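Local coordinates for protein [4Fe-4S]-dependent U34-ARNt thiolase (Methanococcus maripaludis, PDB 6SCY) that probably thiolates the wobble uridine of transfer RNA, carrying a [4Fe-4S] cluster and zinc and belonging to a family that binds ATP and tRNA, at residues A[44-49]-A[70-75]; A[49-54]-A[160-165]; A[81-86]-A[108-113]; A[188-193]-A[268-273]. One frame throughout, in Å; residues are numbered along the deposited sequence. Where two conformers were deposited one is given.

Contact 1 (A[44-49]-A[70-75]); sequences DVLKNN and NEYYKQ
V45 offers its backbone carbonyl to the phenol of Y73: Y73 OH donates to V45 O at 2.7 Å, arriving from above the carbonyl plane, with a C=O...donor angle of 129°. The carbonyl oxygen lies in the plane of the Y73 ring, at its edge, and V45 CG1 rests on the same hydroxyl at 3.6 Å. Next, L46 approaches Y72 obliquely, in the conformer given, L46 CD2 lying 3.5 Å from Y72 CD2. K47 adds its backbone oxygen, close to the edge of the Y73 ring near CE1, while its side chain turns away; that same oxygen bonds S79. The Y72 hydroxyl is held elsewhere, by K34 O. This is loop-on-helix packing at the edge of the PP-loop alpha/beta domain: loop 44-49 leads from helix 26-41 into strand 51-55 across the end of helix 60-75, with R38 and L41 packing on L46 and L81 of strand 80-87 against Y73.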
loop_
_atom_site.group_PDB
_atom_site.type_symbol
_atom_site.label_atom_id
_atom_site.label_comp_id
_atom_site.label_asym_id
_atom_site.label_seq_id
_atom_site.Cartn_x
_atom_site.Cartn_y
_atom_site.Cartn_z
ATOM N N ASP A 44 -11.968 24.509 -13.393
ATOM C CA ASP A 44 -10.837 24.782 -14.289
ATOM C C ASP A 44 -10.919 23.974 -15.584
ATOM O O ASP A 44 -10.463 24.446 -16.631
ATOM C CB ASP A 44 -9.497 24.531 -13.574
ATOM C CG ASP A 44 -9.323 25.352 -12.308
ATOM O OD1 ASP A 44 -9.010 26.560 -12.421
ATOM O OD2 ASP A 44 -9.510 24.787 -11.203
ATOM N N VAL A 45 -11.497 22.761 -15.508
ATOM C CA VAL A 45 -11.669 21.862 -16.651
ATOM C C VAL A 45 -13.033 22.105 -17.308
ATOM O O VAL A 45 -13.117 22.183 -18.531
ATOM C CB VAL A 45 -11.457 20.378 -16.250
ATOM C CG1 VAL A 45 -11.744 19.433 -17.417
ATOM C CG2 VAL A 45 -10.046 20.151 -15.712
ATOM N N LEU A 46 -14.093 22.224 -16.498
ATOM C CA LEU A 46 -15.437 22.445 -17.009
ATOM C C LEU A 46 -15.732 23.936 -17.045
ATOM O O LEU A 46 -16.328 24.480 -16.114
ATOM C CB LEU A 46 -16.485 21.690 -16.170
ATOM C CG LEU A 46 -16.302 20.190 -15.991
ATOM C CD1 LEU A 46 -16.651 19.791 -14.600
ATOM C CD2 LEU A 46 -17.138 19.418 -16.957
ATOM N N LYS A 47 -15.295 24.603 -18.118
ATOM C CA LYS A 47 -15.506 26.035 -18.350
ATOM C C LYS A 47 -15.432 26.372 -19.839
ATOM O O LYS A 47 -15.134 25.502 -20.650
ATOM C CB LYS A 47 -14.536 26.913 -17.516
ATOM C CG LYS A 47 -13.063 26.827 -17.901
ATOM C CD LYS A 47 -12.245 27.884 -17.169
ATOM C CE LYS A 47 -10.880 28.080 -17.781
ATOM N NZ LYS A 47 -10.118 29.157 -17.100
ATOM N N ASN A 48 -15.694 27.636 -20.191
ATOM C CA ASN A 48 -15.613 28.127 -21.566
ATOM C C ASN A 48 -14.147 28.400 -21.955
ATOM O O ASN A 48 -13.279 28.491 -21.082
ATOM C CB ASN A 48 -16.473 29.389 -21.713
ATOM C CG ASN A 48 -16.945 29.670 -23.115
ATOM O OD1 ASN A 48 -17.566 28.836 -23.782
ATOM N ND2 ASN A 48 -16.674 30.877 -23.580
ATOM N N ASN A 49 -13.876 28.522 -23.256
ATOM C CA ASN A 49 -12.559 28.830 -23.822
ATOM C C ASN A 49 -11.488 27.735 -23.566
ATOM O O ASN A 49 -10.293 28.051 -23.466
ATOM C CB ASN A 49 -12.062 30.229 -23.401
ATOM C CG ASN A 49 -13.150 31.268 -23.335
ATOM O OD1 ASN A 49 -13.925 31.462 -24.280
ATOM N ND2 ASN A 49 -13.247 31.938 -22.199
ATOM N N ASN A 70 -18.961 15.120 -23.609
ATOM C CA ASN A 70 -19.726 15.711 -24.716
ATOM C C ASN A 70 -20.994 16.413 -24.239
ATOM O O ASN A 70 -21.280 17.502 -24.721
ATOM C CB ASN A 70 -20.025 14.694 -25.822
ATOM C CG ASN A 70 -20.893 15.239 -26.927
ATOM O OD1 ASN A 70 -22.093 14.971 -26.975
ATOM N ND2 ASN A 70 -20.314 16.028 -27.824
ATOM N N GLU A 71 -21.723 15.812 -23.271
ATOM C CA GLU A 71 -22.940 16.379 -22.686
ATOM C C GLU A 71 -22.653 17.761 -22.107
ATOM O O GLU A 71 -23.446 18.685 -22.329
ATOM C CB GLU A 71 -23.524 15.459 -21.596
ATOM C CG GLU A 71 -24.262 14.254 -22.137
ATOM C CD GLU A 71 -25.712 14.503 -22.497
ATOM O OE1 GLU A 71 -26.502 14.821 -21.576
ATOM O OE2 GLU A 71 -26.063 14.363 -23.694
ATOM N N TYR A 72 -21.511 17.904 -21.384
ATOM C CA TYR A 72 -21.111 19.169 -20.776
ATOM C C TYR A 72 -20.751 20.206 -21.855
ATOM O O TYR A 72 -21.400 21.243 -21.946
ATOM C CB TYR A 72 -19.933 18.973 -19.791
ATOM C CG TYR A 72 -20.134 17.946 -18.689
ATOM C CD1 TYR A 72 -21.220 18.030 -17.819
ATOM C CD2 TYR A 72 -19.178 16.969 -18.439
ATOM C CE1 TYR A 72 -21.384 17.118 -16.777
ATOM C CE2 TYR A 72 -19.321 16.066 -17.387
ATOM C CZ TYR A 72 -20.430 16.140 -16.563
ATOM O OH TYR A 72 -20.579 15.246 -15.537
ATOM N N TYR A 73 -19.703 19.912 -22.671
ATOM C CA TYR A 73 -19.188 20.806 -23.718
ATOM C C TYR A 73 -20.176 21.074 -24.864
ATOM O O TYR A 73 -19.915 21.962 -25.678
ATOM C CB TYR A 73 -17.825 20.317 -24.256
ATOM C CG TYR A 73 -16.724 20.295 -23.213
ATOM C CD1 TYR A 73 -16.291 21.467 -22.602
ATOM C CD2 TYR A 73 -16.095 19.107 -22.860
ATOM C CE1 TYR A 73 -15.296 21.450 -21.625
ATOM C CE2 TYR A 73 -15.085 19.078 -21.896
ATOM C CZ TYR A 73 -14.686 20.253 -21.284
ATOM O OH TYR A 73 -13.693 20.218 -20.331
ATOM N N LYS A 74 -21.314 20.343 -24.911
ATOM C CA LYS A 74 -22.364 20.524 -25.915
ATOM C C LYS A 74 -23.053 21.870 -25.689
ATOM O O LYS A 74 -23.344 22.577 -26.656
ATOM C CB LYS A 74 -23.404 19.402 -25.811
ATOM C CG LYS A 74 -24.075 19.035 -27.132
ATOM C CD LYS A 74 -24.466 17.531 -27.208
ATOM C CE LYS A 74 -25.618 17.124 -26.290
ATOM N NZ LYS A 74 -26.160 15.771 -26.666
ATOM N N GLN A 75 -23.306 22.232 -24.431
ATOM C CA GLN A 75 -23.962 23.495 -24.142
ATOM C C GLN A 75 -22.976 24.667 -24.036
ATOM O O GLN A 75 -23.390 25.821 -24.196
ATOM C CB GLN A 75 -24.886 23.390 -22.915
ATOM C CG GLN A 75 -24.320 22.668 -21.697
ATOM C CD GLN A 75 -25.252 21.602 -21.166
ATOM O OE1 GLN A 75 -26.274 21.255 -21.775
ATOM N NE2 GLN A 75 -24.906 21.048 -20.012
#

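Contact 2 (A[49-54]-A[160-165]); sequences NIKVAM and EKCDFL
K51 and C162 bring two chains together just where strands 51-55 and 164-167, neighbours in the parallel sheet of the PP-loop (HUP-type) domain, begin to pair; strand 80-87 flanks 51-55 on its other side. From the backbone, K51 CG lies anti to the N (chi1 -172°), carrying the chain across the segment 160-165. CB passes D163 OD2 at 4.1 Å, CG sits against C162 SG, and CD comes within van der Waals reach of that sulfur and of E160 O and K161 O, all on one side of it. After a bend at chi3, CE follows toward E160 and NZ donates to E160 O at 2.8 Å, nearly in line with the C=O bond (162°). The carboxylate of E160 is a more distant partner, a long salt bridge from NZ to OE1. D163 grips the K51 backbone at both polar atoms: K51 N donates to D163 OD2 at 3.0 Å through the anti lone pair, and D163 N donates to K51 O at 2.8 Å. Farther on, A53 N bonds F164 O, continuing the pairing, A53 CB packs on C162 SG at 3.4 Å, and V52 CG2 meets F164 at CB and the ring edge. At the entrance, then, the D163 carboxylate stands in for one backbone acceptor. Its OD2 takes both K51 N and a water, consistent with a charged carboxylate.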
loop_
_atom_site.group_PDB
_atom_site.type_symbol
_atom_site.label_atom_id
_atom_site.label_comp_id
_atom_site.label_asym_id
_atom_site.label_seq_id
_atom_site.Cartn_x
_atom_site.Cartn_y
_atom_site.Cartn_z
ATOM N N ASN A 49 -13.876 28.522 -23.256
ATOM C CA ASN A 49 -12.559 28.830 -23.822
ATOM C C ASN A 49 -11.488 27.735 -23.566
ATOM O O ASN A 49 -10.293 28.051 -23.466
ATOM C CB ASN A 49 -12.062 30.229 -23.401
ATOM C CG ASN A 49 -13.150 31.268 -23.335
ATOM O OD1 ASN A 49 -13.925 31.462 -24.280
ATOM N ND2 ASN A 49 -13.247 31.938 -22.199
ATOM N N ILE A 50 -11.895 26.445 -23.549
ATOM C CA ILE A 50 -10.930 25.339 -23.412
ATOM C C ILE A 50 -11.205 24.217 -24.443
ATOM O O ILE A 50 -12.350 23.987 -24.822
ATOM C CB ILE A 50 -10.716 24.768 -21.972
ATOM C CG1 ILE A 50 -12.009 24.248 -21.357
ATOM C CG2 ILE A 50 -10.000 25.741 -21.040
ATOM C CD1 ILE A 50 -12.003 22.838 -21.312
ATOM N N LYS A 51 -10.136 23.528 -24.873
ATOM C CA LYS A 51 -10.147 22.428 -25.840
ATOM C C LYS A 51 -9.674 21.155 -25.122
ATOM O O LYS A 51 -8.601 21.173 -24.508
ATOM C CB LYS A 51 -9.204 22.787 -27.011
ATOM C CG LYS A 51 -9.252 21.839 -28.193
ATOM C CD LYS A 51 -8.240 22.238 -29.241
ATOM C CE LYS A 51 -8.885 22.788 -30.486
ATOM N NZ LYS A 51 -7.919 22.842 -31.611
ATOM N N VAL A 52 -10.470 20.069 -25.162
ATOM C CA VAL A 52 -10.085 18.818 -24.492
ATOM C C VAL A 52 -9.953 17.664 -25.467
ATOM O O VAL A 52 -10.940 17.248 -26.071
ATOM C CB VAL A 52 -10.989 18.438 -23.287
ATOM C CG1 VAL A 52 -10.589 17.090 -22.691
ATOM C CG2 VAL A 52 -10.973 19.516 -22.211
ATOM N N ALA A 53 -8.729 17.140 -25.601
ATOM C CA ALA A 53 -8.408 15.967 -26.409
ATOM C C ALA A 53 -8.736 14.778 -25.531
ATOM O O ALA A 53 -8.616 14.888 -24.310
ATOM C CB ALA A 53 -6.928 15.955 -26.738
ATOM N N MET A 54 -9.166 13.659 -26.109
ATOM C CA MET A 54 -9.500 12.510 -25.279
ATOM C C MET A 54 -9.125 11.199 -25.917
ATOM O O MET A 54 -9.563 10.903 -27.026
ATOM C CB MET A 54 -10.969 12.519 -24.814
ATOM C CG MET A 54 -11.961 12.824 -25.880
ATOM S SD MET A 54 -13.632 12.629 -25.259
ATOM C CE MET A 54 -14.488 12.590 -26.776
ATOM N N GLU A 160 -2.685 19.605 -31.782
ATOM C CA GLU A 160 -4.037 20.163 -31.853
ATOM C C GLU A 160 -4.247 21.337 -30.890
ATOM O O GLU A 160 -5.314 21.960 -30.907
ATOM C CB GLU A 160 -5.100 19.066 -31.666
ATOM C CG GLU A 160 -5.481 18.373 -32.966
ATOM C CD GLU A 160 -6.142 19.267 -34.001
ATOM O OE1 GLU A 160 -7.331 19.616 -33.815
ATOM O OE2 GLU A 160 -5.465 19.628 -34.991
ATOM N N LYS A 161 -3.203 21.660 -30.093
ATOM C CA LYS A 161 -3.147 22.739 -29.100
ATOM C C LYS A 161 -4.292 22.631 -28.076
ATOM O O LYS A 161 -5.077 23.565 -27.887
ATOM C CB LYS A 161 -3.053 24.128 -29.763
ATOM C CG LYS A 161 -1.685 24.441 -30.364
ATOM C CD LYS A 161 -1.666 25.833 -30.995
ATOM C CE LYS A 161 -0.413 26.102 -31.798
ATOM N NZ LYS A 161 -0.535 27.330 -32.637
ATOM N N CYS A 162 -4.363 21.458 -27.420
ATOM C CA CYS A 162 -5.360 21.116 -26.406
ATOM C C CYS A 162 -4.910 21.521 -25.025
ATOM O O CYS A 162 -3.716 21.504 -24.732
ATOM C CB CYS A 162 -5.704 19.631 -26.466
ATOM S SG CYS A 162 -6.542 19.131 -27.992
ATOM N N ASP A 163 -5.865 21.882 -24.174
ATOM C CA ASP A 163 -5.595 22.296 -22.803
ATOM C C ASP A 163 -5.459 21.088 -21.865
ATOM O O ASP A 163 -4.655 21.119 -20.929
ATOM C CB ASP A 163 -6.679 23.276 -22.324
ATOM C CG ASP A 163 -6.667 24.568 -23.110
ATOM O OD1 ASP A 163 -5.672 25.319 -22.999
ATOM O OD2 ASP A 163 -7.645 24.824 -23.844
ATOM N N PHE A 164 -6.239 20.024 -22.126
ATOM C CA PHE A 164 -6.232 18.807 -21.321
ATOM C C PHE A 164 -6.317 17.549 -22.181
ATOM O O PHE A 164 -6.855 17.585 -23.294
ATOM C CB PHE A 164 -7.382 18.823 -20.305
ATOM C CG PHE A 164 -7.363 19.978 -19.337
ATOM C CD1 PHE A 164 -6.495 19.982 -18.252
ATOM C CD2 PHE A 164 -8.223 21.056 -19.502
ATOM C CE1 PHE A 164 -6.481 21.051 -17.352
ATOM C CE2 PHE A 164 -8.211 22.123 -18.600
ATOM C CZ PHE A 164 -7.339 22.112 -17.531
ATOM N N LEU A 165 -5.781 16.437 -21.654
ATOM C CA LEU A 165 -5.835 15.124 -22.285
ATOM C C LEU A 165 -6.645 14.225 -21.339
ATOM O O LEU A 165 -6.170 13.881 -20.258
ATOM C CB LEU A 165 -4.416 14.574 -22.556
ATOM C CG LEU A 165 -4.276 13.115 -23.021
ATOM C CD1 LEU A 165 -4.693 12.932 -24.470
ATOM C CD2 LEU A 165 -2.852 12.642 -22.857
HETATM O O HOH W 1 -7.138 27.416 -24.554
#

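Contact 3 (A[81-86]-A[108-113]); sequences LIAIMV and YGIEYK
A83 is bonded on both its backbone polar atoms by the neighbouring strand: A83 N donates to E111 O at 2.9 Å, and K113 N to A83 O at 2.8 Å. K113 O then accepts from M85 N at 3.1 Å, the donor standing well above the carbonyl plane. CA-H...O contacts reinforce the pairing, Y112 CA lying 3.3 Å from A83 O and I84 CA 3.5 Å from K113 O. I82 CG2 and I84 CG2 lie close to E111 O and K113 O. The K113 ammonium is satisfied outside this pair, by a salt bridge to E159. A83 CB meets I110 CG2, while a bend at chi2 (88°) brings M85 CE to Y112 CB at 3.7 Å. This pairing closes the beta-alpha-beta unit of strand 80-87, which carries V86, predicted to bind ATP, helix 95-108 and strand 111-116. C105 and I98 of that helix cover A83 and M85, helix 141-159 covers I84, and strand 51-55 bonds the far edge of strand 80-87.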
loop_
_atom_site.group_PDB
_atom_site.type_symbol
_atom_site.label_atom_id
_atom_site.label_comp_id
_atom_site.label_asym_id
_atom_site.label_seq_id
_atom_site.Cartn_x
_atom_site.Cartn_y
_atom_site.Cartn_z
ATOM N N LEU A 81 -13.942 19.571 -28.157
ATOM C CA LEU A 81 -13.667 18.201 -27.725
ATOM C C LEU A 81 -13.194 17.380 -28.935
ATOM O O LEU A 81 -13.926 17.238 -29.914
ATOM C CB LEU A 81 -14.938 17.605 -27.085
ATOM C CG LEU A 81 -14.791 16.393 -26.178
ATOM C CD1 LEU A 81 -14.087 16.749 -24.903
ATOM C CD2 LEU A 81 -16.142 15.828 -25.827
ATOM N N ILE A 82 -11.945 16.903 -28.891
ATOM C CA ILE A 82 -11.344 16.112 -29.967
ATOM C C ILE A 82 -11.056 14.710 -29.430
ATOM O O ILE A 82 -10.579 14.587 -28.309
ATOM C CB ILE A 82 -10.056 16.786 -30.545
ATOM C CG1 ILE A 82 -10.254 18.290 -30.789
ATOM C CG2 ILE A 82 -9.578 16.091 -31.840
ATOM C CD1 ILE A 82 -8.950 19.088 -30.832
ATOM N N ALA A 83 -11.338 13.657 -30.216
ATOM C CA ALA A 83 -11.073 12.273 -29.813
ATOM C C ALA A 83 -9.896 11.718 -30.584
ATOM O O ALA A 83 -9.832 11.885 -31.798
ATOM C CB ALA A 83 -12.300 11.409 -30.041
ATOM N N ILE A 84 -8.954 11.083 -29.887
ATOM C CA ILE A 84 -7.770 10.494 -30.515
ATOM C C ILE A 84 -7.747 8.988 -30.311
ATOM O O ILE A 84 -7.725 8.518 -29.166
ATOM C CB ILE A 84 -6.419 11.129 -30.076
ATOM C CG1 ILE A 84 -6.478 12.665 -29.953
ATOM C CG2 ILE A 84 -5.292 10.682 -31.012
ATOM C CD1 ILE A 84 -5.700 13.198 -28.760
ATOM N N MET A 85 -7.710 8.243 -31.431
ATOM C CA MET A 85 -7.620 6.785 -31.433
ATOM C C MET A 85 -6.217 6.402 -31.899
ATOM O O MET A 85 -5.781 6.861 -32.959
ATOM C CB MET A 85 -8.679 6.165 -32.355
ATOM C CG MET A 85 -10.095 6.356 -31.876
ATOM S SD MET A 85 -10.774 7.908 -32.488
ATOM C CE MET A 85 -12.477 7.514 -32.502
ATOM N N VAL A 86 -5.500 5.587 -31.108
ATOM C CA VAL A 86 -4.132 5.193 -31.450
ATOM C C VAL A 86 -4.058 3.715 -31.843
ATOM O O VAL A 86 -4.114 2.854 -30.969
ATOM C CB VAL A 86 -3.092 5.573 -30.353
ATOM C CG1 VAL A 86 -1.671 5.407 -30.865
ATOM C CG2 VAL A 86 -3.301 6.995 -29.843
ATOM N N TYR A 108 -22.524 10.942 -32.353
ATOM C CA TYR A 108 -22.587 11.990 -31.338
ATOM C C TYR A 108 -21.950 13.329 -31.764
ATOM O O TYR A 108 -22.096 14.327 -31.054
ATOM C CB TYR A 108 -22.009 11.475 -30.015
ATOM C CG TYR A 108 -22.949 10.513 -29.317
ATOM C CD1 TYR A 108 -22.946 9.157 -29.625
ATOM C CD2 TYR A 108 -23.876 10.968 -28.385
ATOM C CE1 TYR A 108 -23.823 8.269 -29.001
ATOM C CE2 TYR A 108 -24.761 10.091 -27.757
ATOM C CZ TYR A 108 -24.725 8.739 -28.063
ATOM O OH TYR A 108 -25.585 7.860 -27.450
ATOM N N GLY A 109 -21.312 13.351 -32.930
ATOM C CA GLY A 109 -20.701 14.549 -33.493
ATOM C C GLY A 109 -19.441 15.029 -32.802
ATOM O O GLY A 109 -19.312 16.226 -32.532
ATOM N N ILE A 110 -18.498 14.106 -32.527
ATOM C CA ILE A 110 -17.201 14.413 -31.909
ATOM C C ILE A 110 -16.108 14.267 -32.977
ATOM O O ILE A 110 -16.044 13.232 -33.645
ATOM C CB ILE A 110 -16.936 13.522 -30.657
ATOM C CG1 ILE A 110 -17.959 13.814 -29.533
ATOM C CG2 ILE A 110 -15.490 13.691 -30.147
ATOM C CD1 ILE A 110 -18.208 12.667 -28.539
ATOM N N GLU A 111 -15.263 15.302 -33.143
ATOM C CA GLU A 111 -14.184 15.311 -34.134
ATOM C C GLU A 111 -13.111 14.301 -33.748
ATOM O O GLU A 111 -12.422 14.488 -32.752
ATOM C CB GLU A 111 -13.585 16.720 -34.314
ATOM C CG GLU A 111 -14.586 17.793 -34.734
ATOM C CD GLU A 111 -15.288 18.528 -33.602
ATOM O OE1 GLU A 111 -14.605 18.949 -32.637
ATOM O OE2 GLU A 111 -16.527 18.692 -33.690
ATOM N N TYR A 112 -13.007 13.208 -34.508
ATOM C CA TYR A 112 -12.048 12.138 -34.241
ATOM C C TYR A 112 -10.778 12.241 -35.096
ATOM O O TYR A 112 -10.808 12.806 -36.196
ATOM C CB TYR A 112 -12.713 10.749 -34.362
ATOM C CG TYR A 112 -13.075 10.312 -35.768
ATOM C CD1 TYR A 112 -14.369 10.472 -36.258
ATOM C CD2 TYR A 112 -12.148 9.663 -36.579
ATOM C CE1 TYR A 112 -14.717 10.047 -37.538
ATOM C CE2 TYR A 112 -12.477 9.251 -37.869
ATOM C CZ TYR A 112 -13.765 9.442 -38.344
ATOM O OH TYR A 112 -14.097 9.012 -39.607
ATOM N N LYS A 113 -9.670 11.683 -34.585
ATOM C CA LYS A 113 -8.374 11.663 -35.250
ATOM C C LYS A 113 -7.681 10.327 -34.993
ATOM O O LYS A 113 -7.176 10.094 -33.892
ATOM C CB LYS A 113 -7.496 12.846 -34.793
ATOM C CG LYS A 113 -6.192 12.965 -35.583
ATOM C CD LYS A 113 -5.271 14.052 -35.037
ATOM C CE LYS A 113 -4.321 14.583 -36.083
ATOM N NZ LYS A 113 -2.995 13.897 -36.062
#

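Contact 4 (A[188-193]-A[268-273]); sequences KKLAFL and RLLEHI
Two loosely formed helical turns, 188-192 and 268-270, come together with L193 and L270 as the nearest pair at the CA level, and hold to one another through apolar side chains. L190 is the central one. Its CG, anti to the backbone N (chi1 -161°), is placed toward the other segment, and both methyls reach it. CD1 meets L269 CD2 at 3.8 Å, the two side chains crossing at about a right angle. L190 CD2 touches L270 CD1, also at 3.8 Å, where the two leucines slide past each other in opposite directions, and reaches I273 CG1 at 4.1 Å. L270 divides its methyls between two neighbours: CD1 lies against L190 CD2 and the L190 carbonyl oxygen, while CD2 packs on L193 CB at 3.7 Å. L193 crosses L270 nearly at right angles and is exposed, whereas L190 and L269 are buried. Y266, one turn earlier on helix 258-270, widens the patch by touching both L190 and L193, and Y182 of helix 171-184 backs L269. On the side of 268-273, L269 and I273 also pack against another protein chain of the assembly. This is plain leucine-rich packing between short helical turns and the residues that follow them, away from the annotated metal and ATP sites, joining the short helix 188-192 to the end of helix 258-270 beside a chain-chain interface.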
loop_
_atom_site.group_PDB
_atom_site.type_symbol
_atom_site.label_atom_id
_atom_site.label_comp_id
_atom_site.label_asym_id
_atom_site.label_seq_id
_atom_site.Cartn_x
_atom_site.Cartn_y
_atom_site.Cartn_z
ATOM N N LYS A 188 10.499 5.195 -7.244
ATOM C CA LYS A 188 11.026 5.831 -8.452
ATOM C C LYS A 188 9.879 6.065 -9.444
ATOM O O LYS A 188 9.855 7.098 -10.115
ATOM C CB LYS A 188 12.149 4.989 -9.083
ATOM C CG LYS A 188 13.531 5.293 -8.504
ATOM C CD LYS A 188 14.245 4.035 -8.003
ATOM C CE LYS A 188 15.500 4.347 -7.215
ATOM N NZ LYS A 188 15.811 3.279 -6.222
ATOM N N LYS A 189 8.912 5.119 -9.502
ATOM C CA LYS A 189 7.710 5.220 -10.340
ATOM C C LYS A 189 6.715 6.204 -9.702
ATOM O O LYS A 189 5.914 6.813 -10.412
ATOM C CB LYS A 189 7.056 3.843 -10.551
ATOM C CG LYS A 189 7.844 2.921 -11.485
ATOM C CD LYS A 189 7.069 1.654 -11.849
ATOM C CE LYS A 189 7.860 0.773 -12.785
ATOM N NZ LYS A 189 7.063 -0.386 -13.256
ATOM N N LEU A 190 6.787 6.357 -8.359
ATOM C CA LEU A 190 5.978 7.272 -7.546
ATOM C C LEU A 190 6.513 8.705 -7.700
ATOM O O LEU A 190 5.742 9.655 -7.578
ATOM C CB LEU A 190 6.044 6.833 -6.071
ATOM C CG LEU A 190 4.959 7.348 -5.121
ATOM C CD1 LEU A 190 4.562 6.278 -4.132
ATOM C CD2 LEU A 190 5.429 8.575 -4.353
ATOM N N ALA A 191 7.836 8.847 -7.948
ATOM C CA ALA A 191 8.537 10.125 -8.140
ATOM C C ALA A 191 8.122 10.809 -9.453
ATOM O O ALA A 191 8.029 12.039 -9.486
ATOM C CB ALA A 191 10.046 9.914 -8.102
ATOM N N PHE A 192 7.824 10.002 -10.514
ATOM C CA PHE A 192 7.339 10.462 -11.825
ATOM C C PHE A 192 6.007 11.199 -11.643
ATOM O O PHE A 192 5.801 12.242 -12.263
ATOM C CB PHE A 192 7.158 9.286 -12.811
ATOM C CG PHE A 192 8.404 8.763 -13.493
ATOM C CD1 PHE A 192 8.905 7.503 -13.189
ATOM C CD2 PHE A 192 9.043 9.507 -14.481
ATOM C CE1 PHE A 192 10.044 7.008 -13.835
ATOM C CE2 PHE A 192 10.184 9.013 -15.125
ATOM C CZ PHE A 192 10.676 7.766 -14.798
ATOM N N LEU A 193 5.123 10.661 -10.768
ATOM C CA LEU A 193 3.847 11.270 -10.393
ATOM C C LEU A 193 4.195 12.468 -9.508
ATOM O O LEU A 193 4.875 12.313 -8.490
ATOM C CB LEU A 193 2.970 10.265 -9.631
ATOM C CG LEU A 193 2.109 9.349 -10.484
ATOM C CD1 LEU A 193 2.749 7.985 -10.635
ATOM C CD2 LEU A 193 0.726 9.202 -9.886
ATOM N N ARG A 268 -3.046 11.822 -0.754
ATOM C CA ARG A 268 -2.506 12.442 0.462
ATOM C C ARG A 268 -0.982 12.200 0.603
ATOM O O ARG A 268 -0.277 13.032 1.174
ATOM C CB ARG A 268 -3.212 11.849 1.688
ATOM C CG ARG A 268 -4.265 12.741 2.336
ATOM C CD ARG A 268 -4.613 12.257 3.740
ATOM N NE ARG A 268 -3.527 12.509 4.692
ATOM C CZ ARG A 268 -3.490 13.528 5.546
ATOM N NH1 ARG A 268 -4.498 14.392 5.607
ATOM N NH2 ARG A 268 -2.454 13.682 6.358
ATOM N N LEU A 269 -0.495 11.036 0.123
ATOM C CA LEU A 269 0.907 10.609 0.142
ATOM C C LEU A 269 1.708 11.445 -0.851
ATOM O O LEU A 269 2.760 11.969 -0.488
ATOM C CB LEU A 269 0.981 9.117 -0.235
ATOM C CG LEU A 269 2.257 8.354 0.093
ATOM C CD1 LEU A 269 1.928 6.979 0.641
ATOM C CD2 LEU A 269 3.146 8.215 -1.137
ATOM N N LEU A 270 1.194 11.585 -2.088
ATOM C CA LEU A 270 1.827 12.313 -3.185
ATOM C C LEU A 270 1.968 13.830 -2.950
ATOM O O LEU A 270 2.808 14.460 -3.599
ATOM C CB LEU A 270 1.083 12.025 -4.496
ATOM C CG LEU A 270 1.954 11.866 -5.735
ATOM C CD1 LEU A 270 2.518 10.462 -5.838
ATOM C CD2 LEU A 270 1.163 12.178 -6.980
ATOM N N GLU A 271 1.153 14.413 -2.036
ATOM C CA GLU A 271 1.207 15.845 -1.718
ATOM C C GLU A 271 2.210 16.163 -0.584
ATOM O O GLU A 271 2.617 17.321 -0.445
ATOM C CB GLU A 271 -0.196 16.443 -1.456
ATOM C CG GLU A 271 -0.960 15.859 -0.279
ATOM C CD GLU A 271 -2.422 16.255 -0.191
ATOM O OE1 GLU A 271 -2.799 16.916 0.804
ATOM O OE2 GLU A 271 -3.193 15.898 -1.111
ATOM N N HIS A 272 2.624 15.139 0.197
ATOM C CA HIS A 272 3.611 15.263 1.276
ATOM C C HIS A 272 4.869 14.401 1.018
ATOM O O HIS A 272 5.451 13.853 1.952
ATOM C CB HIS A 272 2.989 14.962 2.655
ATOM C CG HIS A 272 1.649 15.589 2.899
ATOM N ND1 HIS A 272 1.358 16.888 2.499
ATOM C CD2 HIS A 272 0.575 15.080 3.539
ATOM C CE1 HIS A 272 0.113 17.108 2.883
ATOM N NE2 HIS A 272 -0.400 16.051 3.514
ATOM N N ILE A 273 5.275 14.282 -0.257
ATOM C CA ILE A 273 6.442 13.500 -0.669
ATOM C C ILE A 273 7.530 14.402 -1.290
ATOM O O ILE A 273 7.209 15.474 -1.816
ATOM C CB ILE A 273 6.021 12.305 -1.581
ATOM C CG1 ILE A 273 7.026 11.143 -1.523
ATOM C CG2 ILE A 273 5.735 12.726 -3.028
ATOM C CD1 ILE A 273 6.673 10.051 -0.555
#

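Contacts 2 and 3 belong to one parallel sheet of the PP-loop region: strands 51-55 and 80-87 are neighbours in it, where I82 N and I84 N probably donate to V52 O and M54 O, and 81-86/108-113 lies within the chain loop closed by 49-54/160-165. Contact 1 shares N49 with contact 2 and fits the preceding loop to helix 60-75, with Y73 packing on I50 and V52. Contacts 1 and 3 are largely buried, contacts 2 and 4 only partly. Backbone bonding dominates contact 3, contact 2 adds charged side chains to its backbone bonds, and contact 1 combines a single phenol bond with apolar packing. Contact 4 stands apart, purely apolar and on the opposite side of the chain's centre from contact 3.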